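Local atomic coordinates of bacterial bifunctional deaminase-reductase C-terminal domain-containing protein (PDB entry 2P4G), a protein that is probably an NADP-dependent reductase of the RibD C-terminal family, which would place it in riboflavin biosynthesis. Residues 57-62 / 247-252; 117-122 / 138-143. All coordinates share one frame; numbering follows the deposited sequence.

Contact 1. Residues 57-62 / 247-252. With EDO (1,2-ethanediol), chain J.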
loop_
_atom_site.group_PDB
_atom_site.type_symbol
_atom_site.label_atom_id
_atom_site.label_comp_id
_atom_site.label_asym_id
_atom_site.label_seq_id
_atom_site.Cartn_x
_atom_site.Cartn_y
_atom_site.Cartn_z
HETATM N N MSE A 57 -0.719 6.196 12.997
HETATM C CA MSE A 57 -0.585 6.559 11.601
HETATM C C MSE A 57 -1.572 7.645 11.192
HETATM O O MSE A 57 -1.295 8.411 10.286
HETATM C CB MSE A 57 -0.726 5.334 10.713
HETATM C CG MSE A 57 0.553 4.555 10.643
HETATM SE SE MSE A 57 0.548 3.321 9.200
HETATM C CE MSE A 57 -0.778 2.090 10.048
ATOM N N GLY A 58 -2.707 7.717 11.873
ATOM C CA GLY A 58 -3.753 8.657 11.515
ATOM C C GLY A 58 -3.432 10.037 12.015
ATOM O O GLY A 58 -2.608 10.201 12.912
ATOM N N ASP A 59 -4.069 11.032 11.408
ATOM C CA ASP A 59 -4.031 12.401 11.913
ATOM C C ASP A 59 -5.473 12.800 12.224
ATOM O O ASP A 59 -6.357 11.940 12.268
ATOM C CB ASP A 59 -3.334 13.362 10.928
ATOM C CG ASP A 59 -4.086 13.525 9.608
ATOM O OD1 ASP A 59 -5.126 12.874 9.404
ATOM O OD2 ASP A 59 -3.617 14.307 8.761
ATOM N N GLN A 60 -5.710 14.086 12.453
ATOM C CA GLN A 60 -7.029 14.552 12.831
ATOM C C GLN A 60 -8.013 14.436 11.692
ATOM O O GLN A 60 -9.155 14.105 11.910
ATOM C CB GLN A 60 -6.989 16.008 13.316
ATOM C CG GLN A 60 -8.285 16.421 14.019
ATOM C CD GLN A 60 -8.687 15.446 15.123
ATOM O OE1 GLN A 60 -7.936 15.243 16.077
ATOM N NE2 GLN A 60 -9.868 14.827 14.989
ATOM N N THR A 61 -7.571 14.718 10.478
ATOM C CA THR A 61 -8.449 14.613 9.304
ATOM C C THR A 61 -8.998 13.193 9.221
ATOM O O THR A 61 -10.201 12.993 9.177
ATOM C CB THR A 61 -7.723 15.041 8.025
ATOM O OG1 THR A 61 -7.247 16.395 8.178
ATOM C CG2 THR A 61 -8.648 14.968 6.846
ATOM N N ASP A 62 -8.096 12.219 9.284
ATOM C CA ASP A 62 -8.444 10.805 9.274
ATOM C C ASP A 62 -9.397 10.406 10.403
ATOM O O ASP A 62 -10.337 9.643 10.168
ATOM C CB ASP A 62 -7.168 9.959 9.362
ATOM C CG ASP A 62 -7.434 8.493 9.182
ATOM O OD1 ASP A 62 -7.811 8.071 8.070
ATOM O OD2 ASP A 62 -7.300 7.756 10.157
ATOM N N SER A 247 -7.974 12.740 -2.142
ATOM C CA SER A 247 -7.675 13.924 -1.371
ATOM C C SER A 247 -6.464 13.657 -0.456
ATOM O O SER A 247 -6.041 12.511 -0.301
ATOM C CB SER A 247 -8.923 14.283 -0.555
ATOM O OG SER A 247 -8.629 15.231 0.431
ATOM N N SER A 248 -5.908 14.718 0.131
ATOM C CA SER A 248 -4.866 14.584 1.156
ATOM C C SER A 248 -5.035 15.574 2.315
ATOM O O SER A 248 -5.648 16.623 2.152
ATOM C CB SER A 248 -3.475 14.752 0.525
ATOM O OG SER A 248 -3.201 16.103 0.189
ATOM N N SER A 249 -4.498 15.220 3.484
ATOM C CA SER A 249 -4.441 16.118 4.650
ATOM C C SER A 249 -3.170 16.962 4.629
ATOM O O SER A 249 -2.260 16.687 3.842
ATOM C CB SER A 249 -4.494 15.312 5.951
ATOM O OG SER A 249 -3.319 14.565 6.162
ATOM N N PRO A 250 -3.084 17.990 5.497
ATOM C CA PRO A 250 -1.850 18.788 5.535
ATOM C C PRO A 250 -0.647 18.023 6.080
ATOM O O PRO A 250 0.483 18.447 5.875
ATOM C CB PRO A 250 -2.204 19.970 6.453
ATOM C CG PRO A 250 -3.687 19.889 6.674
ATOM C CD PRO A 250 -4.080 18.480 6.467
ATOM N N ASN A 251 -0.901 16.914 6.770
ATOM C CA ASN A 251 0.150 15.992 7.193
ATOM C C ASN A 251 0.550 14.964 6.126
ATOM O O ASN A 251 1.369 14.094 6.394
ATOM C CB ASN A 251 -0.290 15.277 8.456
ATOM C CG ASN A 251 -0.543 16.241 9.599
ATOM O OD1 ASN A 251 -1.648 16.324 10.118
ATOM N ND2 ASN A 251 0.483 16.987 9.981
ATOM N N GLY A 252 -0.036 15.048 4.937
ATOM C CA GLY A 252 0.386 14.233 3.810
ATOM C C GLY A 252 -0.249 12.860 3.762
ATOM O O GLY A 252 0.221 11.985 3.029
HETATM C C1 EDO J . -8.577 3.946 10.405
HETATM O O1 EDO J . -8.783 4.981 9.449
HETATM C C2 EDO J . -9.639 2.890 10.107
HETATM O O2 EDO J . -9.405 1.596 10.729
#
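With chi1 of 65° at Asp59 and a like torsion at Ser249, both side chains fold back over their own backbones, each polar group set between N and the carbonyl carbon, and from there they meet across the contact. Ser249 OG donates to Asp59 OD2 over 2.6 Å, arriving on the syn side of the carboxylate and 22° out of its plane. The other oxygen serves its own chain: Asp62 N reaches Asp59 OD1 at 3.0 Å in a nearly straight bond, almost in line with the C-O bond. This is an N-cap, in which Asp59 closes the first turn of helix 60-72. One carboxylate thus ties a helix start to a turn, and its two bonds fix the rotation of the group. Lying beside the first backbone amides of a helix probably helps to stabilise its negative charge. Next to this bond, Thr61 OG1 lies 3.7 Å from Ser249 CB and 4.2 Å from Pro250 CD. Asn251 crosses Asp59 at a slant, its amide plane 66° from that of the carboxylate. Residues 249-252 form a type I beta turn, closed by Gly252 N bonding to Ser249 O at 3.0 Å, and Ser249 OG is also hydrogen-bonded to Leu253 N. Asp62 hydrogen-bonds through OD1 to Thr215 OG1, and its OD2 accepts from an ethanediol probably left from crystallisation. The turn is the hairpin link between strand 237-248, the outermost strand of the sheet within this chain, and strand 254-260; Phe255 of the latter touches Asp59, Thr61 and Ser249, so the start of helix 60-72 rests on this hairpin end, while Asn251 also packs on Arg240 of the second subunit.

Contact 2. Residues 117-122 / 138-143. With EDO (1,2-ethanediol), chain M; EDO (1,2-ethanediol), chain N.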
loop_
_atom_site.group_PDB
_atom_site.type_symbol
_atom_site.label_atom_id
_atom_site.label_comp_id
_atom_site.label_asym_id
_atom_site.label_seq_id
_atom_site.Cartn_x
_atom_site.Cartn_y
_atom_site.Cartn_z
ATOM N N LYS A 117 -14.278 -14.465 18.315
ATOM C CA LYS A 117 -14.333 -15.906 18.464
ATOM C C LYS A 117 -14.003 -16.356 19.885
ATOM O O LYS A 117 -14.587 -17.306 20.365
ATOM C CB LYS A 117 -13.478 -16.604 17.392
ATOM C CG LYS A 117 -14.059 -16.411 15.948
ATOM C CD LYS A 117 -13.439 -17.346 14.908
ATOM C CE LYS A 117 -13.389 -16.693 13.518
ATOM N NZ LYS A 117 -13.192 -17.705 12.419
ATOM N N SER A 118 -13.113 -15.655 20.574
ATOM C CA SER A 118 -12.734 -16.016 21.968
ATOM C C SER A 118 -13.694 -15.503 23.039
ATOM O O SER A 118 -13.803 -16.101 24.121
ATOM C CB SER A 118 -11.335 -15.493 22.310
ATOM O OG SER A 118 -11.345 -14.079 22.503
ATOM N N LEU A 119 -14.349 -14.382 22.747
ATOM C CA LEU A 119 -15.236 -13.709 23.705
ATOM C C LEU A 119 -14.460 -13.064 24.871
ATOM O O LEU A 119 -15.055 -12.757 25.923
ATOM C CB LEU A 119 -16.312 -14.661 24.238
ATOM C CG LEU A 119 -17.398 -15.089 23.258
ATOM C CD1 LEU A 119 -18.438 -15.997 24.007
ATOM C CD2 LEU A 119 -18.043 -13.821 22.637
ATOM N N TYR A 120 -13.146 -12.869 24.676
ATOM C CA TYR A 120 -12.325 -12.192 25.673
ATOM C C TYR A 120 -12.604 -10.699 25.526
ATOM O O TYR A 120 -12.385 -10.128 24.458
ATOM C CB TYR A 120 -10.816 -12.451 25.520
ATOM C CG TYR A 120 -10.085 -11.654 26.560
ATOM C CD1 TYR A 120 -10.065 -12.077 27.880
ATOM C CD2 TYR A 120 -9.510 -10.427 26.256
ATOM C CE1 TYR A 120 -9.464 -11.318 28.860
ATOM C CE2 TYR A 120 -8.888 -9.676 27.223
ATOM C CZ TYR A 120 -8.885 -10.104 28.524
ATOM O OH TYR A 120 -8.301 -9.353 29.522
ATOM N N PHE A 121 -13.112 -10.089 26.600
ATOM C CA PHE A 121 -13.327 -8.670 26.659
ATOM C C PHE A 121 -12.837 -8.084 27.972
ATOM O O PHE A 121 -12.841 -8.741 29.005
ATOM C CB PHE A 121 -14.808 -8.352 26.481
ATOM C CG PHE A 121 -15.315 -8.671 25.121
ATOM C CD1 PHE A 121 -14.974 -7.885 24.055
ATOM C CD2 PHE A 121 -16.103 -9.781 24.901
ATOM C CE1 PHE A 121 -15.432 -8.166 22.788
ATOM C CE2 PHE A 121 -16.572 -10.070 23.647
ATOM C CZ PHE A 121 -16.224 -9.271 22.584
ATOM N N ASP A 122 -12.444 -6.818 27.907
ATOM C CA ASP A 122 -12.183 -5.996 29.101
ATOM C C ASP A 122 -13.488 -5.433 29.658
ATOM O O ASP A 122 -14.057 -4.516 29.098
ATOM C CB ASP A 122 -11.227 -4.857 28.732
ATOM C CG ASP A 122 -11.036 -3.844 29.843
ATOM O OD1 ASP A 122 -11.405 -4.105 31.012
ATOM O OD2 ASP A 122 -10.506 -2.767 29.509
ATOM N N PRO A 138 -22.811 -3.161 22.632
ATOM C CA PRO A 138 -22.365 -3.757 21.395
ATOM C C PRO A 138 -23.047 -5.079 21.128
ATOM O O PRO A 138 -23.300 -5.839 22.058
ATOM C CB PRO A 138 -20.895 -4.033 21.664
ATOM C CG PRO A 138 -20.835 -4.294 23.125
ATOM C CD PRO A 138 -21.857 -3.414 23.732
ATOM N N LEU A 139 -23.313 -5.357 19.854
ATOM C CA LEU A 139 -23.803 -6.640 19.450
ATOM C C LEU A 139 -22.537 -7.504 19.279
ATOM O O LEU A 139 -21.657 -7.182 18.484
ATOM C CB LEU A 139 -24.600 -6.505 18.149
ATOM C CG LEU A 139 -25.128 -7.780 17.493
ATOM C CD1 LEU A 139 -26.051 -8.549 18.439
ATOM C CD2 LEU A 139 -25.819 -7.432 16.155
ATOM N N VAL A 140 -22.436 -8.581 20.053
ATOM C CA VAL A 140 -21.297 -9.481 19.949
ATOM C C VAL A 140 -21.667 -10.656 19.056
ATOM O O VAL A 140 -22.724 -11.264 19.228
ATOM C CB VAL A 140 -20.813 -9.964 21.322
ATOM C CG1 VAL A 140 -19.642 -10.995 21.162
ATOM C CG2 VAL A 140 -20.391 -8.763 22.140
ATOM N N ILE A 141 -20.807 -10.933 18.076
ATOM C CA ILE A 141 -20.997 -12.052 17.159
ATOM C C ILE A 141 -19.813 -13.019 17.348
ATOM O O ILE A 141 -18.667 -12.665 17.114
ATOM C CB ILE A 141 -21.058 -11.613 15.664
ATOM C CG1 ILE A 141 -22.077 -10.479 15.435
ATOM C CG2 ILE A 141 -21.322 -12.835 14.753
ATOM C CD1 ILE A 141 -23.500 -10.857 15.589
ATOM N N THR A 142 -20.121 -14.238 17.766
ATOM C CA THR A 142 -19.132 -15.259 18.001
ATOM C C THR A 142 -19.546 -16.565 17.301
ATOM O O THR A 142 -20.474 -16.590 16.487
ATOM C CB THR A 142 -18.936 -15.448 19.519
ATOM O OG1 THR A 142 -17.892 -16.398 19.750
ATOM C CG2 THR A 142 -20.212 -15.907 20.187
ATOM N N GLN A 143 -18.856 -17.648 17.614
ATOM C CA GLN A 143 -19.103 -18.925 16.976
ATOM C C GLN A 143 -19.006 -20.017 18.024
ATOM O O GLN A 143 -18.212 -19.913 18.930
ATOM C CB GLN A 143 -18.048 -19.118 15.888
ATOM C CG GLN A 143 -18.313 -20.244 14.931
ATOM C CD GLN A 143 -17.639 -20.045 13.572
ATOM O OE1 GLN A 143 -16.616 -19.353 13.440
ATOM N NE2 GLN A 143 -18.218 -20.665 12.550
HETATM C C1 EDO M . -12.268 -11.715 30.969
HETATM O O1 EDO M . -12.113 -10.274 30.931
HETATM C C2 EDO M . -13.610 -12.211 30.436
HETATM O O2 EDO M . -13.865 -11.760 29.085
HETATM C C1 EDO N . -11.131 -10.682 16.901
HETATM O O1 EDO N . -10.595 -9.627 16.091
HETATM C C2 EDO N . -11.834 -11.709 16.015
HETATM O O2 EDO N . -12.140 -12.877 16.797
HETATM O O HOH W 1 -14.990 -19.246 10.920
#
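Leu119 and Thr142 cross at about a right angle, and the leucine pushes its CD2 branch to 3.6 Å from Thr142 CB. The same methyl lies 3.6 Å from Val140 CG1, the two side chains meeting aslant, so one branch covers two alternate residues on one face of strand 139-143. Val140 holds CG1 anti to its backbone N (chi1 177°), which lifts that methyl toward the loop. Phe121 and Val140 come at each other from opposite directions, the ring atom Phe121 CE2 4.1 Å from Val140 CG1. At the other end Lys117 and Gln143 run side by side and point the same way. Their ends are joined by a water that accepts from Lys117 NZ at 2.8 Å and donates to Gln143 OE1 at 3.0 Å, while Gln143 NE2 bonds to Pro170 O. Thr142 OG1 is engaged by Ser116 O and Trp152 NE1, so its polar end is satisfied beside the leucine. Helix 150-162 supplies Trp152, Arg155, Leu156 and Leu159 around Leu119. The loop is therefore held to the strand by buried apolar contact; between the two segments the polar link is a water bridge from a lysine ammonium to a neutral amide, beside the direct bond of Thr142 to Ser116.

Contacts 1 and 2 lie on opposite sides of the chain's centre, their own centres 32 Å apart and their nearest atoms about 21 Å apart. Both reach the same mixed sheet, toward its two ends: contact 2 involves strand 139-143, next to the outermost strand 166-169, whereas contact 1 joins the start of helix 60-72 to the turn that follows strand 237-248, at the other margin. Along the chain, 57-62 comes first, then 117-122 and 138-143, and 247-252 last. Contact 2 is therefore local, joining a loop to the strand that follows, while contact 1 brings together parts 185 residues apart. The two contacts thus sit toward opposite margins of one sheet in a RibD C-terminal-like reductase fold.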